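Local coordinates for protein uncharacterized esterase YxiM (Bacillus subtilis, PDB 2O14) that is an uncharacterized member of the GDSL lipolytic family, probably an esterase, that pairs a hydrolase domain with a galactose-binding-like beta domain, at residues T98-V103 against V111-G116; V93-T98 against D117-T122; E253-M258 against I301-E306. All blocks are in the same frame, centred on the assembly; numbering follows the deposited sequence.

Followed from the N terminus, the chain shows how local strand pairings build one domain and how a helix pair packs in another. Contact 2 opens first, on strand 87-95, and shares T98 with contact 1, whose hairpin of strands 100-105 and 108-115 forms and closes before the chain returns at D117-T122 to pair with 93-98. The smaller loop thus lies within the larger one, and the two touch where M114 packs on L95 and A119. Both belong to the galactose-binding-like region. Contact 3 comes later, in series, its centre about 30 Å from that of contact 1, where 253-258 and 301-306 join two helices of the GDSL hydrolase fold.

Contact 1: residues T98-V103 against V111-G116; sequences TARASV and VINMTG. With SO4 (sulfate ion), chain C.
With CG anti to the backbone N (chi1 179°) and a bend at chi3, R100 lays its side chain alongside that of N113, the two pointing the same way with guanidinium and amide planes 78° apart; S102, its OG anti to the carbonyl carbon, reaches the backbone of the same partner. The setting is a beta hairpin, strands 100-105 and 108-115 of the galactose-binding-like domain, and it illustrates how a beta bulge is stitched by a side chain. A101 and M114 form a hydrogen-bonded antiparallel pair, A101 N reaching M114 O at 3.0 Å. V103 and V111 pair likewise, with V103 N 3.0 Å from V111 O, yet the register slips by one residue in between. At that slip S102 OG takes over as acceptor for N113 N, 2.9 Å away along a nearly straight bond (173°). V103 and V111 meet through their CB atoms, on the same face as A101 and M114, packed against L95 and V93. A sulfate, probably from the crystallisation liquor and also held by K140, meets the guanidinium edge: R100 NE donates to sulfate O1 and R100 NH2 to sulfate O4, each at 3.0 Å.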
ATOM      1  N   THR A  98      12.331  11.595  -5.956  1.00 14.91           N
ATOM      2  CA  THR A  98      11.028  11.529  -5.315  1.00 16.00           C
ATOM      3  C   THR A  98      10.953  11.944  -3.853  1.00 16.63           C
ATOM      4  O   THR A  98      11.808  11.581  -3.055  1.00 17.86           O
ATOM      5  CB  THR A  98      10.495  10.077  -5.401  1.00 16.38           C
ATOM      6  OG1 THR A  98      10.374   9.695  -6.777  1.00 15.53           O
ATOM      7  CG2 THR A  98       9.143   9.944  -4.697  1.00 17.42           C
ATOM      8  N   ALA A  99       9.916  12.705  -3.514  1.00 20.39           N
ATOM      9  CA  ALA A  99       9.671  13.096  -2.128  1.00 20.86           C
ATOM     10  C   ALA A  99       8.669  12.029  -1.665  1.00 19.95           C
ATOM     11  O   ALA A  99       8.953  11.237  -0.774  1.00 19.66           O
ATOM     12  CB  ALA A  99       9.047  14.487  -2.060  1.00 18.85           C
ATOM     13  N   ARG A 100       7.502  12.000  -2.300  1.00 18.15           N
ATOM     14  CA  ARG A 100       6.481  11.003  -1.983  1.00 19.07           C
ATOM     15  C   ARG A 100       5.496  10.938  -3.140  1.00 19.91           C
ATOM     16  O   ARG A 100       4.866  11.940  -3.484  1.00 19.51           O
ATOM     17  CB  ARG A 100       5.742  11.346  -0.683  1.00 20.79           C
ATOM     18  CG  ARG A 100       4.656  10.333  -0.330  1.00 20.04           C
ATOM     19  CD  ARG A 100       4.323  10.343   1.147  1.00 20.84           C
ATOM     20  NE  ARG A 100       3.783  11.620   1.595  1.00 24.44           N
ATOM     21  CZ  ARG A 100       2.592  12.097   1.240  1.00 26.16           C
ATOM     22  NH1 ARG A 100       1.805  11.402   0.426  1.00 24.62           N
ATOM     23  NH2 ARG A 100       2.185  13.270   1.707  1.00 26.40           N
ATOM     24  N   ALA A 101       5.374   9.758  -3.742  1.00 16.74           N
ATOM     25  CA  ALA A 101       4.485   9.571  -4.880  1.00 16.68           C
ATOM     26  C   ALA A 101       3.875   8.177  -4.911  1.00 16.22           C
ATOM     27  O   ALA A 101       4.385   7.248  -4.282  1.00 16.72           O
ATOM     28  CB  ALA A 101       5.252   9.821  -6.173  1.00 16.59           C
ATOM     29  N   SER A 102       2.772   8.045  -5.639  1.00 15.96           N
ATOM     30  CA  SER A 102       2.089   6.764  -5.790  1.00 16.36           C
ATOM     31  C   SER A 102       2.084   6.387  -7.263  1.00 15.77           C
ATOM     32  O   SER A 102       2.322   7.226  -8.130  1.00 13.91           O
ATOM     33  CB  SER A 102       0.645   6.858  -5.283  1.00 17.95           C
ATOM     34  OG  SER A 102       0.603   6.999  -3.867  1.00 17.40           O
ATOM     35  N   VAL A 103       1.826   5.116  -7.545  1.00 21.45           N
ATOM     36  CA  VAL A 103       1.772   4.646  -8.916  1.00 20.11           C
ATOM     37  C   VAL A 103       0.335   4.268  -9.224  1.00 20.96           C
ATOM     38  O   VAL A 103      -0.345   3.664  -8.388  1.00 23.43           O
ATOM     39  CB  VAL A 103       2.676   3.411  -9.126  1.00 14.34           C
ATOM     40  CG1 VAL A 103       2.429   2.809 -10.498  1.00 13.02           C
ATOM     41  CG2 VAL A 103       4.131   3.812  -9.014  1.00 14.34           C
ATOM     42  N   VAL A 111       0.435   1.310  -6.185  1.00 14.95           N
ATOM     43  CA  VAL A 111       1.431   1.377  -5.112  1.00 16.34           C
ATOM     44  C   VAL A 111       1.223   2.697  -4.369  1.00 17.44           C
ATOM     45  O   VAL A 111       1.112   3.750  -4.997  1.00 18.53           O
ATOM     46  CB  VAL A 111       2.890   1.332  -5.652  1.00 17.20           C
ATOM     47  CG1 VAL A 111       3.869   1.228  -4.484  1.00 15.66           C
ATOM     48  CG2 VAL A 111       3.075   0.142  -6.592  1.00 17.19           C
ATOM     49  N   ILE A 112       1.182   2.648  -3.041  1.00 17.45           N
ATOM     50  CA  ILE A 112       0.941   3.856  -2.263  1.00 16.28           C
ATOM     51  C   ILE A 112       2.143   4.491  -1.570  1.00 16.37           C
ATOM     52  O   ILE A 112       2.877   3.834  -0.831  1.00 16.37           O
ATOM     53  CB  ILE A 112      -0.148   3.615  -1.175  1.00 16.08           C
ATOM     54  CG1 ILE A 112      -1.465   3.171  -1.822  1.00 11.88           C
ATOM     55  CG2 ILE A 112      -0.354   4.887  -0.362  1.00 14.59           C
ATOM     56  CD1 ILE A 112      -2.079   4.196  -2.782  1.00 14.71           C
ATOM     57  N   ASN A 113       2.321   5.784  -1.817  1.00 17.10           N
ATOM     58  CA  ASN A 113       3.373   6.585  -1.200  1.00 17.44           C
ATOM     59  C   ASN A 113       4.795   6.039  -1.129  1.00 18.52           C
ATOM     60  O   ASN A 113       5.338   5.860  -0.037  1.00 17.66           O
ATOM     61  CB  ASN A 113       2.938   6.996   0.216  1.00 18.48           C
ATOM     62  CG  ASN A 113       1.751   7.947   0.212  1.00 18.17           C
ATOM     63  OD1 ASN A 113       0.978   7.986   1.165  1.00 20.99           O
ATOM     64  ND2 ASN A 113       1.612   8.730  -0.857  1.00 16.45           N
HETATM   65  N   MSE A 114       5.401   5.788  -2.283  1.00 15.66           N
HETATM   66  CA  MSE A 114       6.787   5.342  -2.320  1.00 17.87           C
HETATM   67  C   MSE A 114       7.573   6.630  -2.035  1.00 17.24           C
HETATM   68  O   MSE A 114       7.122   7.719  -2.397  1.00 15.35           O
HETATM   69  CB  MSE A 114       7.139   4.807  -3.713  1.00 22.06           C
HETATM   70  CG  MSE A 114       6.388   3.549  -4.128  1.00 29.08           C
HETATM   71 SE   MSE A 114       6.611   3.195  -6.038  1.00 36.74          SE
HETATM   72  CE  MSE A 114       5.757   4.814  -6.662  1.00 41.62           C
ATOM     73  N   THR A 115       8.729   6.526  -1.388  1.00 21.65           N
ATOM     74  CA  THR A 115       9.512   7.728  -1.088  1.00 21.75           C
ATOM     75  C   THR A 115      10.989   7.566  -1.423  1.00 22.27           C
ATOM     76  O   THR A 115      11.488   6.447  -1.549  1.00 20.69           O
ATOM     77  CB  THR A 115       9.396   8.127   0.409  1.00 21.15           C
ATOM     78  OG1 THR A 115      10.050   7.146   1.222  1.00 19.59           O
ATOM     79  CG2 THR A 115       7.928   8.235   0.832  1.00 18.37           C
ATOM     80  N   GLY A 116      11.683   8.692  -1.575  1.00 19.83           N
ATOM     81  CA  GLY A 116      13.100   8.648  -1.882  1.00 19.55           C
ATOM     82  C   GLY A 116      13.422   8.504  -3.358  1.00 20.82           C
ATOM     83  O   GLY A 116      12.718   7.798  -4.092  1.00 21.07           O
TER
HETATM   84  S   SO4 C 401       5.004  14.212   4.171  1.00 68.80           S
HETATM   85  O1  SO4 C 401       5.528  13.646   2.912  1.00 67.67           O
HETATM   86  O2  SO4 C 401       5.154  15.682   4.161  1.00 68.28           O
HETATM   87  O3  SO4 C 401       5.765  13.641   5.302  1.00 68.21           O
HETATM   88  O4  SO4 C 401       3.574  13.881   4.318  1.00 67.97           O

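Contact 2: residues V93-T98 against D117-T122; sequences VTLGNT and DGAEDT
Antiparallel pairing of strands 87-95 and 120-127 in the galactose-binding-like beta domain frames this contact, which shows how a ladder can carry on past its regular strands into the loops. V93 and D121 are a hydrogen-bonded pair: V93 N meets D121 O at 2.8 Å, nearly straight, and D121 N returns a bond to V93 O. One step further L95 N binds A119 O at 3.0 Å. Beyond this the chain bends, and G118, with positive phi, gives its N to G96 O at 3.0 Å from well above the carbonyl plane. On the non-hydrogen-bonded pair T94 and E120 the side chains run alongside each other, bridged by a water that lies 3.0 Å from T94 OG1 and donates to E120 OE1; OE2 of the same glutamate makes a salt bridge with K63. Past the glycines, the D117 carboxylate stacks on the N97 amide, the planes 20° apart. D117 holds CG anti to its carbonyl carbon (chi1 -61°), which brings OD1 to the backbone of N97 and T98, while OD2 bonds S58. There D117 OD1 accepts T98 N at 2.9 Å, on its anti side and 27° out of the carboxylate plane.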
ATOM      1  N   VAL A  93       8.649  -1.093 -10.531  1.00 18.71           N
ATOM      2  CA  VAL A  93       8.713   0.347 -10.749  1.00 18.58           C
ATOM      3  C   VAL A  93       9.943   0.973 -10.113  1.00 18.48           C
ATOM      4  O   VAL A  93      10.287   0.657  -8.976  1.00 17.45           O
ATOM      5  CB  VAL A  93       7.477   1.062 -10.151  1.00 21.80           C
ATOM      6  CG1 VAL A  93       7.560   2.562 -10.416  1.00 22.55           C
ATOM      7  CG2 VAL A  93       6.206   0.479 -10.728  1.00 20.43           C
ATOM      8  N   THR A  94      10.595   1.864 -10.855  1.00 16.20           N
ATOM      9  CA  THR A  94      11.770   2.576 -10.360  1.00 15.59           C
ATOM     10  C   THR A  94      11.530   4.052 -10.654  1.00 15.91           C
ATOM     11  O   THR A  94      11.543   4.468 -11.811  1.00 16.15           O
ATOM     12  CB  THR A  94      13.061   2.142 -11.084  1.00 16.77           C
ATOM     13  OG1 THR A  94      13.214   0.719 -10.992  1.00 14.09           O
ATOM     14  CG2 THR A  94      14.270   2.821 -10.445  1.00 16.95           C
ATOM     15  N   LEU A  95      11.314   4.839  -9.606  1.00 16.16           N
ATOM     16  CA  LEU A  95      11.050   6.264  -9.759  1.00 17.12           C
ATOM     17  C   LEU A  95      12.304   7.108  -9.953  1.00 16.53           C
ATOM     18  O   LEU A  95      13.427   6.614  -9.855  1.00 17.53           O
ATOM     19  CB  LEU A  95      10.292   6.791  -8.530  1.00 18.83           C
ATOM     20  CG  LEU A  95       9.003   6.086  -8.092  1.00 20.02           C
ATOM     21  CD1 LEU A  95       8.377   6.836  -6.915  1.00 17.45           C
ATOM     22  CD2 LEU A  95       8.033   6.027  -9.270  1.00 17.40           C
ATOM     23  N   GLY A  96      12.092   8.391 -10.232  1.00 18.72           N
ATOM     24  CA  GLY A  96      13.196   9.323 -10.391  1.00 16.95           C
ATOM     25  C   GLY A  96      13.350  10.013  -9.048  1.00 17.97           C
ATOM     26  O   GLY A  96      13.116   9.387  -8.011  1.00 16.57           O
ATOM     27  N   ASN A  97      13.734  11.285  -9.040  1.00 19.09           N
ATOM     28  CA  ASN A  97      13.873  11.996  -7.769  1.00 20.09           C
ATOM     29  C   ASN A  97      12.475  12.088  -7.180  1.00 18.69           C
ATOM     30  O   ASN A  97      11.549  12.592  -7.820  1.00 17.87           O
ATOM     31  CB  ASN A  97      14.485  13.376  -7.996  1.00 19.20           C
ATOM     32  CG  ASN A  97      15.927  13.290  -8.448  1.00 20.99           C
ATOM     33  OD1 ASN A  97      16.569  14.306  -8.710  1.00 24.14           O
ATOM     34  ND2 ASN A  97      16.447  12.066  -8.540  1.00 17.13           N
ATOM     35  N   THR A  98      12.331  11.595  -5.956  1.00 14.91           N
ATOM     36  CA  THR A  98      11.028  11.529  -5.315  1.00 16.00           C
ATOM     37  C   THR A  98      10.953  11.944  -3.853  1.00 16.63           C
ATOM     38  O   THR A  98      11.808  11.581  -3.055  1.00 17.86           O
ATOM     39  CB  THR A  98      10.495  10.077  -5.401  1.00 16.38           C
ATOM     40  OG1 THR A  98      10.374   9.695  -6.777  1.00 15.53           O
ATOM     41  CG2 THR A  98       9.143   9.944  -4.697  1.00 17.42           C
ATOM     42  N   ASP A 117      14.485   9.179  -3.793  1.00 17.27           N
ATOM     43  CA  ASP A 117      14.924   9.120  -5.183  1.00 19.10           C
ATOM     44  C   ASP A 117      15.194   7.670  -5.569  1.00 18.69           C
ATOM     45  O   ASP A 117      15.796   6.923  -4.799  1.00 17.32           O
ATOM     46  CB  ASP A 117      16.223   9.910  -5.379  1.00 23.33           C
ATOM     47  CG  ASP A 117      16.084  11.374  -5.038  1.00 25.35           C
ATOM     48  OD1 ASP A 117      14.943  11.838  -4.833  1.00 26.56           O
ATOM     49  OD2 ASP A 117      17.127  12.064  -4.987  1.00 25.39           O
ATOM     50  N   GLY A 118      14.753   7.274  -6.758  1.00 17.78           N
ATOM     51  CA  GLY A 118      14.992   5.916  -7.208  1.00 17.53           C
ATOM     52  C   GLY A 118      14.237   4.851  -6.442  1.00 19.10           C
ATOM     53  O   GLY A 118      14.572   3.669  -6.525  1.00 19.81           O
ATOM     54  N   ALA A 119      13.215   5.262  -5.699  1.00 22.11           N
ATOM     55  CA  ALA A 119      12.405   4.326  -4.927  1.00 22.57           C
ATOM     56  C   ALA A 119      11.907   3.220  -5.842  1.00 23.19           C
ATOM     57  O   ALA A 119      11.542   3.474  -6.988  1.00 23.86           O
ATOM     58  CB  ALA A 119      11.230   5.047  -4.302  1.00 25.60           C
ATOM     59  N   GLU A 120      11.883   1.994  -5.334  1.00 23.32           N
ATOM     60  CA  GLU A 120      11.433   0.867  -6.136  1.00 24.53           C
ATOM     61  C   GLU A 120      10.427   0.005  -5.399  1.00 24.45           C
ATOM     62  O   GLU A 120      10.397  -0.030  -4.171  1.00 24.50           O
ATOM     63  CB  GLU A 120      12.621  -0.010  -6.527  1.00 34.09           C
ATOM     64  CG  GLU A 120      13.802   0.742  -7.100  1.00 38.94           C
ATOM     65  CD  GLU A 120      14.906  -0.197  -7.550  1.00 43.88           C
ATOM     66  OE1 GLU A 120      14.735  -0.864  -8.595  1.00 46.55           O
ATOM     67  OE2 GLU A 120      15.940  -0.273  -6.853  1.00 44.15           O
ATOM     68  N   ASP A 121       9.590  -0.681  -6.166  1.00 22.88           N
ATOM     69  CA  ASP A 121       8.602  -1.588  -5.608  1.00 21.78           C
ATOM     70  C   ASP A 121       8.091  -2.411  -6.770  1.00 22.70           C
ATOM     71  O   ASP A 121       8.333  -2.069  -7.930  1.00 21.60           O
ATOM     72  CB  ASP A 121       7.432  -0.844  -4.965  1.00 22.09           C
ATOM     73  CG  ASP A 121       6.751  -1.670  -3.884  1.00 22.73           C
ATOM     74  OD1 ASP A 121       6.861  -2.918  -3.916  1.00 20.34           O
ATOM     75  OD2 ASP A 121       6.108  -1.070  -3.002  1.00 24.20           O
ATOM     76  N   THR A 122       7.383  -3.487  -6.459  1.00 19.77           N
ATOM     77  CA  THR A 122       6.857  -4.368  -7.487  1.00 22.02           C
ATOM     78  C   THR A 122       5.412  -4.742  -7.190  1.00 21.71           C
ATOM     79  O   THR A 122       5.034  -4.913  -6.034  1.00 22.04           O
ATOM     80  CB  THR A 122       7.695  -5.662  -7.560  1.00 24.28           C
ATOM     81  OG1 THR A 122       9.053  -5.328  -7.866  1.00 25.63           O
ATOM     82  CG2 THR A 122       7.158  -6.593  -8.629  1.00 25.94           C
TER
HETATM   83  O   HOH W   1      15.964  -0.528 -11.128  1.00 42.66           O

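Contact 3: residues E253-M258 against I301-E306; sequences EFKEVM and ILALAE
Apolar contacts come first, between F254, K255 and M258 on helix 251-266 and I301 and L304 on helix 298-307. L304 reaches toward the first helix and spreads its branches there: CD1 presses on M258 CB at 3.4 Å, tighter than usual for two carbons, while CD2 lies 4.0 Å from K255 CG and also rests by the K255 carbonyl oxygen. F254, with CG anti to its backbone nitrogen (chi1 167°), offers its ring edge to I301, whose CG1 sits near the ring plane 3.9 Å from F254 CZ. M258 CG lies over one face of the same ring, offset toward its rim, so M258 touches both the F254 ring, through CG, and L304, through CB. Replacing L304 by an alanine would probably open a gap beside M258 CB and leave the aliphatic part of K255 without its apolar mate. The polar element is K255, which slides past L304 in the opposite direction and bends at chi4 (56°), bringing NZ to 3.1 Å from A303 CB; its charge is met by E307, one turn on from A303, in a salt bridge. The two segment axes run 33° apart in direction and 10.4 Å from each other at closest approach, a roughly parallel packing of the kind found between helices that flank the parallel sheet of an SGNH (GDSL) hydrolase, a three-layer alpha/beta/alpha fold.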
ATOM      1  N   GLU A 253     -20.088   8.092  12.630  1.00 25.80           N
ATOM      2  CA  GLU A 253     -19.762   8.180  11.208  1.00 23.65           C
ATOM      3  C   GLU A 253     -18.725   7.112  10.889  1.00 22.93           C
ATOM      4  O   GLU A 253     -18.839   6.387   9.903  1.00 22.82           O
ATOM      5  CB  GLU A 253     -19.195   9.557  10.845  1.00 27.16           C
ATOM      6  CG  GLU A 253     -19.312   9.877   9.351  1.00 27.65           C
ATOM      7  CD  GLU A 253     -18.400  11.009   8.893  1.00 29.41           C
ATOM      8  OE1 GLU A 253     -18.233  11.993   9.649  1.00 26.39           O
ATOM      9  OE2 GLU A 253     -17.860  10.917   7.764  1.00 27.64           O
ATOM     10  N   PHE A 254     -17.709   7.028  11.735  1.00 19.10           N
ATOM     11  CA  PHE A 254     -16.649   6.048  11.569  1.00 20.35           C
ATOM     12  C   PHE A 254     -17.249   4.664  11.348  1.00 21.36           C
ATOM     13  O   PHE A 254     -16.926   3.976  10.379  1.00 19.65           O
ATOM     14  CB  PHE A 254     -15.768   6.036  12.817  1.00 18.97           C
ATOM     15  CG  PHE A 254     -14.848   4.861  12.895  1.00 20.32           C
ATOM     16  CD1 PHE A 254     -13.705   4.799  12.100  1.00 18.67           C
ATOM     17  CD2 PHE A 254     -15.120   3.809  13.771  1.00 18.30           C
ATOM     18  CE1 PHE A 254     -12.841   3.708  12.174  1.00 21.05           C
ATOM     19  CE2 PHE A 254     -14.262   2.708  13.856  1.00 19.89           C
ATOM     20  CZ  PHE A 254     -13.117   2.657  13.056  1.00 21.01           C
ATOM     21  N   LYS A 255     -18.136   4.273  12.259  1.00 27.67           N
ATOM     22  CA  LYS A 255     -18.792   2.971  12.211  1.00 30.01           C
ATOM     23  C   LYS A 255     -19.593   2.776  10.920  1.00 30.07           C
ATOM     24  O   LYS A 255     -19.569   1.693  10.333  1.00 30.48           O
ATOM     25  CB  LYS A 255     -19.693   2.827  13.442  1.00 31.82           C
ATOM     26  CG  LYS A 255     -20.216   1.433  13.725  1.00 34.90           C
ATOM     27  CD  LYS A 255     -20.944   1.419  15.069  1.00 36.41           C
ATOM     28  CE  LYS A 255     -21.679   0.109  15.310  1.00 38.51           C
ATOM     29  NZ  LYS A 255     -20.764  -1.052  15.220  1.00 39.73           N
ATOM     30  N   GLU A 256     -20.292   3.823  10.481  1.00 27.93           N
ATOM     31  CA  GLU A 256     -21.099   3.772   9.256  1.00 28.65           C
ATOM     32  C   GLU A 256     -20.250   3.577   8.000  1.00 26.72           C
ATOM     33  O   GLU A 256     -20.574   2.758   7.143  1.00 25.50           O
ATOM     34  CB  GLU A 256     -21.889   5.065   9.079  1.00 63.09           C
ATOM     35  CG  GLU A 256     -22.928   5.365  10.135  1.00 71.80           C
ATOM     36  CD  GLU A 256     -23.520   6.759   9.957  1.00 77.39           C
ATOM     37  OE1 GLU A 256     -23.940   7.086   8.822  1.00 80.17           O
ATOM     38  OE2 GLU A 256     -23.565   7.527  10.944  1.00 79.24           O
ATOM     39  N   VAL A 257     -19.184   4.365   7.890  1.00 20.51           N
ATOM     40  CA  VAL A 257     -18.280   4.298   6.750  1.00 19.62           C
ATOM     41  C   VAL A 257     -17.604   2.939   6.699  1.00 20.30           C
ATOM     42  O   VAL A 257     -17.500   2.319   5.637  1.00 19.31           O
ATOM     43  CB  VAL A 257     -17.190   5.384   6.840  1.00 21.57           C
ATOM     44  CG1 VAL A 257     -16.159   5.182   5.734  1.00 20.72           C
ATOM     45  CG2 VAL A 257     -17.826   6.759   6.733  1.00 21.08           C
HETATM   46  N   MSE A 258     -17.135   2.491   7.859  1.00 26.10           N
HETATM   47  CA  MSE A 258     -16.471   1.200   7.977  1.00 28.69           C
HETATM   48  C   MSE A 258     -17.416   0.089   7.539  1.00 28.42           C
HETATM   49  O   MSE A 258     -17.018  -0.817   6.811  1.00 29.04           O
HETATM   50  CB  MSE A 258     -16.033   0.970   9.425  1.00 30.82           C
HETATM   51  CG  MSE A 258     -14.895   1.869   9.878  1.00 35.22           C
HETATM   52 SE   MSE A 258     -13.172   1.261   9.211  1.00 44.94          SE
HETATM   53  CE  MSE A 258     -12.884  -0.172  10.498  1.00 38.64           C
ATOM     54  N   ILE A 301     -15.213  -1.056  16.379  1.00 23.45           N
ATOM     55  CA  ILE A 301     -14.580  -2.092  15.573  1.00 23.97           C
ATOM     56  C   ILE A 301     -15.049  -3.475  16.039  1.00 25.57           C
ATOM     57  O   ILE A 301     -15.324  -4.352  15.220  1.00 26.43           O
ATOM     58  CB  ILE A 301     -13.037  -1.999  15.667  1.00 22.36           C
ATOM     59  CG1 ILE A 301     -12.573  -0.630  15.164  1.00 22.25           C
ATOM     60  CG2 ILE A 301     -12.391  -3.093  14.829  1.00 19.96           C
ATOM     61  CD1 ILE A 301     -11.091  -0.383  15.323  1.00 23.09           C
ATOM     62  N   LEU A 302     -15.147  -3.668  17.353  1.00 30.24           N
ATOM     63  CA  LEU A 302     -15.596  -4.951  17.894  1.00 30.21           C
ATOM     64  C   LEU A 302     -17.041  -5.202  17.463  1.00 29.71           C
ATOM     65  O   LEU A 302     -17.385  -6.286  16.994  1.00 28.12           O
ATOM     66  CB  LEU A 302     -15.513  -4.951  19.424  1.00 26.86           C
ATOM     67  CG  LEU A 302     -14.138  -4.673  20.040  1.00 28.36           C
ATOM     68  CD1 LEU A 302     -14.275  -4.546  21.548  1.00 28.50           C
ATOM     69  CD2 LEU A 302     -13.168  -5.788  19.679  1.00 28.83           C
ATOM     70  N   ALA A 303     -17.879  -4.183  17.618  1.00 29.21           N
ATOM     71  CA  ALA A 303     -19.285  -4.283  17.250  1.00 30.22           C
ATOM     72  C   ALA A 303     -19.463  -4.619  15.768  1.00 30.68           C
ATOM     73  O   ALA A 303     -20.260  -5.491  15.412  1.00 30.86           O
ATOM     74  CB  ALA A 303     -19.998  -2.979  17.579  1.00 37.10           C
ATOM     75  N   LEU A 304     -18.720  -3.925  14.910  1.00 25.90           N
ATOM     76  CA  LEU A 304     -18.792  -4.152  13.470  1.00 24.78           C
ATOM     77  C   LEU A 304     -18.431  -5.581  13.084  1.00 24.48           C
ATOM     78  O   LEU A 304     -19.019  -6.149  12.166  1.00 23.39           O
ATOM     79  CB  LEU A 304     -17.864  -3.181  12.734  1.00 27.38           C
ATOM     80  CG  LEU A 304     -18.383  -1.761  12.493  1.00 28.01           C
ATOM     81  CD1 LEU A 304     -17.232  -0.845  12.085  1.00 24.69           C
ATOM     82  CD2 LEU A 304     -19.456  -1.798  11.418  1.00 26.18           C
ATOM     83  N   ALA A 305     -17.460  -6.162  13.781  1.00 28.07           N
ATOM     84  CA  ALA A 305     -17.041  -7.527  13.478  1.00 29.24           C
ATOM     85  C   ALA A 305     -18.189  -8.513  13.696  1.00 31.13           C
ATOM     86  O   ALA A 305     -18.375  -9.452  12.919  1.00 30.93           O
ATOM     87  CB  ALA A 305     -15.850  -7.903  14.344  1.00 16.25           C
ATOM     88  N   GLU A 306     -18.960  -8.280  14.754  1.00 33.57           N
ATOM     89  CA  GLU A 306     -20.090  -9.133  15.107  1.00 35.27           C
ATOM     90  C   GLU A 306     -21.295  -8.858  14.215  1.00 35.17           C
ATOM     91  O   GLU A 306     -21.921  -9.785  13.700  1.00 34.48           O
ATOM     92  CB  GLU A 306     -20.472  -8.899  16.569  1.00 67.65           C
ATOM     93  CG  GLU A 306     -19.301  -9.060  17.526  1.00 74.49           C
ATOM     94  CD  GLU A 306     -19.608  -8.560  18.926  1.00 79.09           C
ATOM     95  OE1 GLU A 306     -19.947  -7.363  19.068  1.00 81.51           O
ATOM     96  OE2 GLU A 306     -19.505  -9.362  19.883  1.00 80.91           O
TER